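Farnesyl diphosphate phosphatase YisP (Bacillus subtilis subsp. subtilis, PDB 3WE9) hydrolyses farnesyl diphosphate to farnesol and diphosphate, working as a monomeric phosphatase of the phytoene/squalene synthase family that is needed for biofilm formation. Local coordinates at residues I105-E110 with A125-G130; A132-L137 with A151-G156. All coordinates share one frame; numbering follows the deposited sequence.

Contact 1 (I105-E110 with A125-G130); sequences IAAQKE and AYRTGG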
ATOM      1  N   ILE A 105     -10.905  -6.963   5.722  1.00 34.60           N
ATOM      2  CA  ILE A 105     -11.165  -7.325   7.112  1.00 37.60           C
ATOM      3  C   ILE A 105     -10.836  -8.791   7.379  1.00 37.94           C
ATOM      4  O   ILE A 105     -10.132  -9.108   8.337  1.00 38.62           O
ATOM      5  CB  ILE A 105     -12.640  -7.075   7.500  1.00 37.80           C
ATOM      6  CG1 ILE A 105     -12.923  -5.574   7.547  1.00 39.30           C
ATOM      7  CG2 ILE A 105     -12.938  -7.711   8.856  1.00 40.27           C
ATOM      8  CD1 ILE A 105     -12.083  -4.833   8.567  1.00 38.99           C
ATOM      9  N   ALA A 106     -11.350  -9.678   6.533  1.00 38.01           N
ATOM     10  CA  ALA A 106     -11.110 -11.105   6.687  1.00 39.75           C
ATOM     11  C   ALA A 106      -9.620 -11.432   6.695  1.00 41.89           C
ATOM     12  O   ALA A 106      -9.168 -12.284   7.457  1.00 40.09           O
ATOM     13  CB  ALA A 106     -11.816 -11.873   5.563  1.00 39.01           C
ATOM     14  N   ALA A 107      -8.862 -10.741   5.849  1.00 43.09           N
ATOM     15  CA  ALA A 107      -7.421 -10.962   5.730  1.00 44.95           C
ATOM     16  C   ALA A 107      -6.608 -10.553   6.957  1.00 46.70           C
ATOM     17  O   ALA A 107      -5.425 -10.895   7.064  1.00 46.38           O
ATOM     18  CB  ALA A 107      -6.888 -10.245   4.491  1.00 45.61           C
ATOM     19  N   GLN A 108      -7.223  -9.817   7.877  1.00 49.28           N
ATOM     20  CA  GLN A 108      -6.518  -9.412   9.087  1.00 52.94           C
ATOM     21  C   GLN A 108      -6.475 -10.550  10.101  1.00 55.18           C
ATOM     22  O   GLN A 108      -5.639 -10.540  10.998  1.00 56.10           O
ATOM     23  CB  GLN A 108      -7.159  -8.156   9.698  1.00 52.32           C
ATOM     24  CG  GLN A 108      -7.000  -6.917   8.822  1.00 52.68           C
ATOM     25  CD  GLN A 108      -5.572  -6.742   8.347  1.00 52.43           C
ATOM     26  OE1 GLN A 108      -4.639  -6.823   9.134  1.00 51.94           O
ATOM     27  NE2 GLN A 108      -5.399  -6.499   7.058  1.00 52.47           N
ATOM     28  N   LYS A 109      -7.393 -11.510   9.993  1.00 57.77           N
ATOM     29  CA  LYS A 109      -7.359 -12.659  10.904  1.00 59.62           C
ATOM     30  C   LYS A 109      -6.083 -13.333  10.368  1.00 60.63           C
ATOM     31  O   LYS A 109      -5.981 -13.583   9.164  1.00 61.19           O
ATOM     32  CB  LYS A 109      -8.589 -13.559  10.698  1.00 60.60           C
ATOM     33  CG  LYS A 109      -9.890 -12.799  10.409  1.00 60.62           C
ATOM     34  CD  LYS A 109     -10.447 -12.123  11.654  1.00 61.20           C
ATOM     35  CE  LYS A 109     -11.806 -11.475  11.364  1.00 60.94           C
ATOM     36  NZ  LYS A 109     -12.780 -12.439  10.775  1.00 60.60           N
ATOM     37  N   GLU A 110      -5.108 -13.623  11.228  1.00 61.81           N
ATOM     38  CA  GLU A 110      -3.874 -14.194  10.717  1.00 61.51           C
ATOM     39  C   GLU A 110      -3.558 -15.668  10.777  1.00 61.50           C
ATOM     40  O   GLU A 110      -4.424 -16.558  10.744  1.00 61.22           O
ATOM     41  CB  GLU A 110      -2.656 -13.412  11.259  1.00 62.64           C
ATOM     42  CG  GLU A 110      -2.913 -12.592  12.504  1.00 63.73           C
ATOM     43  CD  GLU A 110      -2.010 -11.384  12.614  1.00 65.10           C
ATOM     44  OE1 GLU A 110      -0.816 -11.563  12.980  1.00 65.05           O
ATOM     45  OE2 GLU A 110      -2.493 -10.246  12.332  1.00 64.48           O
ATOM     46  N   ALA A 125      -0.954 -10.235  -0.240  1.00 19.37           N
ATOM     47  CA  ALA A 125      -0.816  -8.851  -0.686  1.00 18.54           C
ATOM     48  C   ALA A 125      -2.054  -8.494  -1.506  1.00 20.03           C
ATOM     49  O   ALA A 125      -2.515  -7.355  -1.506  1.00 17.55           O
ATOM     50  CB  ALA A 125       0.439  -8.699  -1.537  1.00 16.99           C
ATOM     51  N   TYR A 126      -2.584  -9.490  -2.206  1.00 22.33           N
ATOM     52  CA  TYR A 126      -3.768  -9.309  -3.037  1.00 25.75           C
ATOM     53  C   TYR A 126      -5.000  -8.993  -2.196  1.00 26.28           C
ATOM     54  O   TYR A 126      -5.744  -8.057  -2.501  1.00 24.93           O
ATOM     55  CB  TYR A 126      -4.012 -10.574  -3.871  1.00 27.87           C
ATOM     56  CG  TYR A 126      -5.334 -10.594  -4.612  1.00 31.01           C
ATOM     57  CD1 TYR A 126      -5.662  -9.592  -5.525  1.00 32.84           C
ATOM     58  CD2 TYR A 126      -6.258 -11.615  -4.396  1.00 34.46           C
ATOM     59  CE1 TYR A 126      -6.881  -9.603  -6.206  1.00 35.57           C
ATOM     60  CE2 TYR A 126      -7.482 -11.639  -5.071  1.00 35.80           C
ATOM     61  CZ  TYR A 126      -7.784 -10.631  -5.973  1.00 36.53           C
ATOM     62  OH  TYR A 126      -8.981 -10.653  -6.650  1.00 37.46           O
ATOM     63  N   ARG A 127      -5.194  -9.754  -1.124  1.00 25.92           N
ATOM     64  CA  ARG A 127      -6.354  -9.580  -0.253  1.00 28.64           C
ATOM     65  C   ARG A 127      -6.316  -8.317   0.596  1.00 27.79           C
ATOM     66  O   ARG A 127      -7.342  -7.897   1.127  1.00 27.57           O
ATOM     67  CB  ARG A 127      -6.509 -10.792   0.672  1.00 29.71           C
ATOM     68  CG  ARG A 127      -6.572 -12.131  -0.041  1.00 34.55           C
ATOM     69  CD  ARG A 127      -6.764 -13.264   0.969  1.00 37.50           C
ATOM     70  NE  ARG A 127      -5.738 -13.249   2.013  1.00 41.87           N
ATOM     71  CZ  ARG A 127      -4.762 -14.149   2.127  1.00 40.54           C
ATOM     72  NH1 ARG A 127      -4.669 -15.148   1.263  1.00 41.17           N
ATOM     73  NH2 ARG A 127      -3.879 -14.054   3.109  1.00 39.87           N
ATOM     74  N   THR A 128      -5.135  -7.720   0.742  1.00 26.73           N
ATOM     75  CA  THR A 128      -5.011  -6.507   1.539  1.00 24.28           C
ATOM     76  C   THR A 128      -4.727  -5.294   0.644  1.00 24.28           C
ATOM     77  O   THR A 128      -5.618  -4.471   0.410  1.00 22.79           O
ATOM     78  CB  THR A 128      -3.915  -6.663   2.631  1.00 25.10           C
ATOM     79  OG1 THR A 128      -2.691  -7.127   2.038  1.00 23.82           O
ATOM     80  CG2 THR A 128      -4.368  -7.671   3.694  1.00 24.88           C
ATOM     81  N   GLY A 129      -3.499  -5.188   0.139  1.00 20.84           N
ATOM     82  CA  GLY A 129      -3.162  -4.078  -0.739  1.00 21.46           C
ATOM     83  C   GLY A 129      -4.001  -4.059  -2.008  1.00 19.29           C
ATOM     84  O   GLY A 129      -4.485  -3.006  -2.423  1.00 18.56           O
ATOM     85  N   GLY A 130      -4.173  -5.223  -2.629  1.00 17.95           N
ATOM     86  CA  GLY A 130      -4.969  -5.295  -3.846  1.00 18.99           C
ATOM     87  C   GLY A 130      -6.402  -4.866  -3.592  1.00 19.48           C
ATOM     88  O   GLY A 130      -7.021  -4.171  -4.409  1.00 18.08           O
TER

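Contact 2 (A132-L137 with A151-G156); sequences AGLMLL and AAVSLG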
ATOM      1  N   ALA A 132      -7.358  -2.852  -1.225  1.00 20.96           N
ATOM      2  CA  ALA A 132      -7.342  -1.409  -0.995  1.00 20.50           C
ATOM      3  C   ALA A 132      -7.369  -0.695  -2.345  1.00 19.71           C
ATOM      4  O   ALA A 132      -8.021   0.341  -2.505  1.00 18.88           O
ATOM      5  CB  ALA A 132      -6.093  -1.015  -0.206  1.00 21.76           C
ATOM      6  N   GLY A 133      -6.658  -1.255  -3.318  1.00 19.49           N
ATOM      7  CA  GLY A 133      -6.635  -0.662  -4.641  1.00 21.08           C
ATOM      8  C   GLY A 133      -8.030  -0.650  -5.236  1.00 22.48           C
ATOM      9  O   GLY A 133      -8.446   0.325  -5.863  1.00 20.07           O
ATOM     10  N   LEU A 134      -8.764  -1.743  -5.047  1.00 22.58           N
ATOM     11  CA  LEU A 134     -10.124  -1.827  -5.566  1.00 23.18           C
ATOM     12  C   LEU A 134     -11.028  -0.868  -4.786  1.00 22.17           C
ATOM     13  O   LEU A 134     -11.933  -0.266  -5.350  1.00 21.76           O
ATOM     14  CB  LEU A 134     -10.653  -3.262  -5.458  1.00 26.05           C
ATOM     15  CG  LEU A 134     -11.945  -3.555  -6.228  1.00 31.74           C
ATOM     16  CD1 LEU A 134     -11.757  -3.214  -7.707  1.00 29.97           C
ATOM     17  CD2 LEU A 134     -12.314  -5.034  -6.062  1.00 33.11           C
ATOM     18  N   MET A 135     -10.784  -0.731  -3.485  1.00 20.95           N
ATOM     19  CA  MET A 135     -11.576   0.183  -2.659  1.00 20.95           C
ATOM     20  C   MET A 135     -11.514   1.592  -3.249  1.00 20.36           C
ATOM     21  O   MET A 135     -12.519   2.293  -3.340  1.00 19.17           O
ATOM     22  CB  MET A 135     -11.015   0.267  -1.243  1.00 20.35           C
ATOM     23  CG  MET A 135     -11.140  -0.969  -0.381  1.00 23.07           C
ATOM     24  SD  MET A 135     -10.287  -0.653   1.174  1.00 24.18           S
ATOM     25  CE  MET A 135      -9.698  -2.331   1.589  1.00 26.25           C
ATOM     26  N   LEU A 136     -10.305   1.990  -3.639  1.00 18.72           N
ATOM     27  CA  LEU A 136     -10.045   3.316  -4.186  1.00 19.42           C
ATOM     28  C   LEU A 136     -10.418   3.561  -5.640  1.00 18.34           C
ATOM     29  O   LEU A 136     -10.539   4.712  -6.052  1.00 19.41           O
ATOM     30  CB  LEU A 136      -8.562   3.650  -4.019  1.00 16.78           C
ATOM     31  CG  LEU A 136      -8.008   3.724  -2.592  1.00 17.03           C
ATOM     32  CD1 LEU A 136      -6.497   3.894  -2.658  1.00 16.58           C
ATOM     33  CD2 LEU A 136      -8.651   4.883  -1.832  1.00 19.28           C
ATOM     34  N   LEU A 137     -10.587   2.495  -6.416  1.00 17.75           N
ATOM     35  CA  LEU A 137     -10.891   2.631  -7.842  1.00 20.64           C
ATOM     36  C   LEU A 137     -11.960   3.664  -8.207  1.00 19.83           C
ATOM     37  O   LEU A 137     -11.733   4.520  -9.064  1.00 20.33           O
ATOM     38  CB  LEU A 137     -11.267   1.269  -8.439  1.00 20.45           C
ATOM     39  CG  LEU A 137     -11.493   1.229  -9.955  1.00 22.99           C
ATOM     40  CD1 LEU A 137     -10.247   1.719 -10.680  1.00 21.05           C
ATOM     41  CD2 LEU A 137     -11.837  -0.191 -10.387  1.00 24.47           C
ATOM     42  N   ALA A 151      -5.051  -2.297 -13.055  1.00 23.07           N
ATOM     43  CA  ALA A 151      -3.969  -1.400 -12.663  1.00 22.08           C
ATOM     44  C   ALA A 151      -4.072  -0.966 -11.203  1.00 20.10           C
ATOM     45  O   ALA A 151      -3.060  -0.847 -10.513  1.00 18.32           O
ATOM     46  CB  ALA A 151      -3.953  -0.176 -13.569  1.00 20.98           C
ATOM     47  N   ALA A 152      -5.294  -0.716 -10.743  1.00 19.78           N
ATOM     48  CA  ALA A 152      -5.523  -0.296  -9.363  1.00 19.99           C
ATOM     49  C   ALA A 152      -5.172  -1.427  -8.395  1.00 19.36           C
ATOM     50  O   ALA A 152      -4.497  -1.213  -7.389  1.00 17.78           O
ATOM     51  CB  ALA A 152      -6.984   0.117  -9.178  1.00 20.26           C
ATOM     52  N   VAL A 153      -5.636  -2.633  -8.699  1.00 18.65           N
ATOM     53  CA  VAL A 153      -5.356  -3.781  -7.850  1.00 19.13           C
ATOM     54  C   VAL A 153      -3.854  -4.067  -7.841  1.00 18.89           C
ATOM     55  O   VAL A 153      -3.266  -4.317  -6.785  1.00 16.34           O
ATOM     56  CB  VAL A 153      -6.125  -5.036  -8.337  1.00 21.55           C
ATOM     57  CG1 VAL A 153      -5.686  -6.262  -7.543  1.00 20.31           C
ATOM     58  CG2 VAL A 153      -7.633  -4.815  -8.173  1.00 22.18           C
ATOM     59  N   SER A 154      -3.234  -4.015  -9.015  1.00 16.77           N
ATOM     60  CA  SER A 154      -1.803  -4.263  -9.110  1.00 18.58           C
ATOM     61  C   SER A 154      -1.003  -3.233  -8.305  1.00 18.10           C
ATOM     62  O   SER A 154      -0.015  -3.573  -7.666  1.00 17.98           O
ATOM     63  CB  SER A 154      -1.359  -4.252 -10.575  1.00 21.14           C
ATOM     64  OG  SER A 154      -1.760  -5.449 -11.225  1.00 20.95           O
ATOM     65  N   LEU A 155      -1.434  -1.976  -8.339  1.00 18.83           N
ATOM     66  CA  LEU A 155      -0.747  -0.927  -7.592  1.00 18.05           C
ATOM     67  C   LEU A 155      -0.827  -1.201  -6.088  1.00 16.46           C
ATOM     68  O   LEU A 155       0.182  -1.176  -5.392  1.00 14.88           O
ATOM     69  CB  LEU A 155      -1.365   0.439  -7.894  1.00 18.87           C
ATOM     70  CG  LEU A 155      -0.745   1.603  -7.109  1.00 18.53           C
ATOM     71  CD1 LEU A 155       0.736   1.718  -7.442  1.00 19.54           C
ATOM     72  CD2 LEU A 155      -1.484   2.899  -7.434  1.00 20.45           C
ATOM     73  N   GLY A 156      -2.032  -1.465  -5.594  1.00 14.68           N
ATOM     74  CA  GLY A 156      -2.201  -1.735  -4.176  1.00 15.69           C
ATOM     75  C   GLY A 156      -1.433  -2.967  -3.733  1.00 14.47           C
ATOM     76  O   GLY A 156      -0.826  -2.986  -2.659  1.00 14.08           O
TER

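Contact 1 (I105-E110 with A125-G130)
Thr128 faces Ala107 with its methyl group, while its hydroxyl oxygen OG1 is held by hydrogen bonds to the carbonyl O of Tyr124, one turn back, and to NE2 of Gln160 on helix 145-165. The torsion that places OG1 between the backbone N and the carbonyl carbon (chi1 52°) leaves CG2 anti to that carbon and facing residues 105-110. Both of the residue's branches are thus employed: the polar one is tied to Tyr124 and Gln160, the apolar one meets the neighbouring helix. Thr128 CG2 lies 3.7 Å from Ala107 CB, whose small methyl also lies 3.9 Å from Arg127 CB. Beyond that point the arginine bends at chi3, and Ala107 CB sits at the edge of the guanidinium, near its plane. Gln108 starts in the opposite sense, with CB directed away, but a bend at chi2 returns its amide so that NE2 comes 3.7 Å from Thr128 CG2, the two side chains crossing at about a right angle. No hydrogen bond joins the segments. Within residues 125-130 helix 118-140 carries a wider pi-type turn, in which Gly130 N bonds to Ala125 O (2.9 Å). This junction of the C-terminal part of helix 98-107 with the middle of helix 118-140, where one alanine methyl meets the base of an arginine and a threonine methyl, belongs to the all-helical bundle of the squalene/phytoene synthase fold.

Contact 2 (A132-L137 with A151-G156)
Leu137 carries its CG opposite the backbone N (chi1 -175°), which brings CD1 round to within 3.9 Å of Ala152 CB. In Val153 it is CG1 that takes the place opposite the backbone N (chi1 173°), leaving CG2 to approach Leu134 CB at a looser 4.3 Å. Both apolar meetings lie beside a close crossing, on the same side of it, in a helical hairpin made by the steeply inclined, roughly antiparallel helices 118-140 and 145-165 of the terpene-synthase-like bundle. The short axes run at 138° to each other and pass only 7.4 Å apart. Such proximity illustrates how glycine and alanine let two helical backbones meet almost directly. Gly133 and Gly156 have no side chains to stand between the helices, and their CA atoms are 4.6 Å apart, the nearest such pair across the contact. Ala152 adds just a methyl, directed toward the other helix, where it rests against the backbone carbonyl of Gly133 as well as CD1 of Leu137.

Leu134 also touches Pro100 of helix 98-107, and both Leu134 and Leu137 reach Lys149 farther back on the partner helix. A triethylene glycol molecule, probably from the crystallisation liquor, lies about 4 Å from Gly133, consistent with a pocket bordering the crossing. No conventional hydrogen bond links the two segments. The carbonyl of Ala152, already accepting the helical bond from Gly156 N (3.1 Å), receives in addition a CA-H...O contact from Gly133, with CA 3.5 Å from that oxygen.

Contact 1 is complete in sequence before the first residue of contact 2, so the two follow one another along the chain, with helix 118-140 serving both. Its middle part meets the end of helix 98-107 in contact 1, and the following turns cross helix 145-165 in contact 2. The centres are 13 Å apart, yet the contacts touch: Tyr126 CE1 packs against Val153 CG1 at 3.8 Å, and Gly130 O lies 3.9 Å from Val153 CG2. Helix 118-140 therefore joins its predecessor and successor in sequence, linking three helices consecutive in the chain within the family's all-helical bundle, partly buried at the first junction and buried at the second.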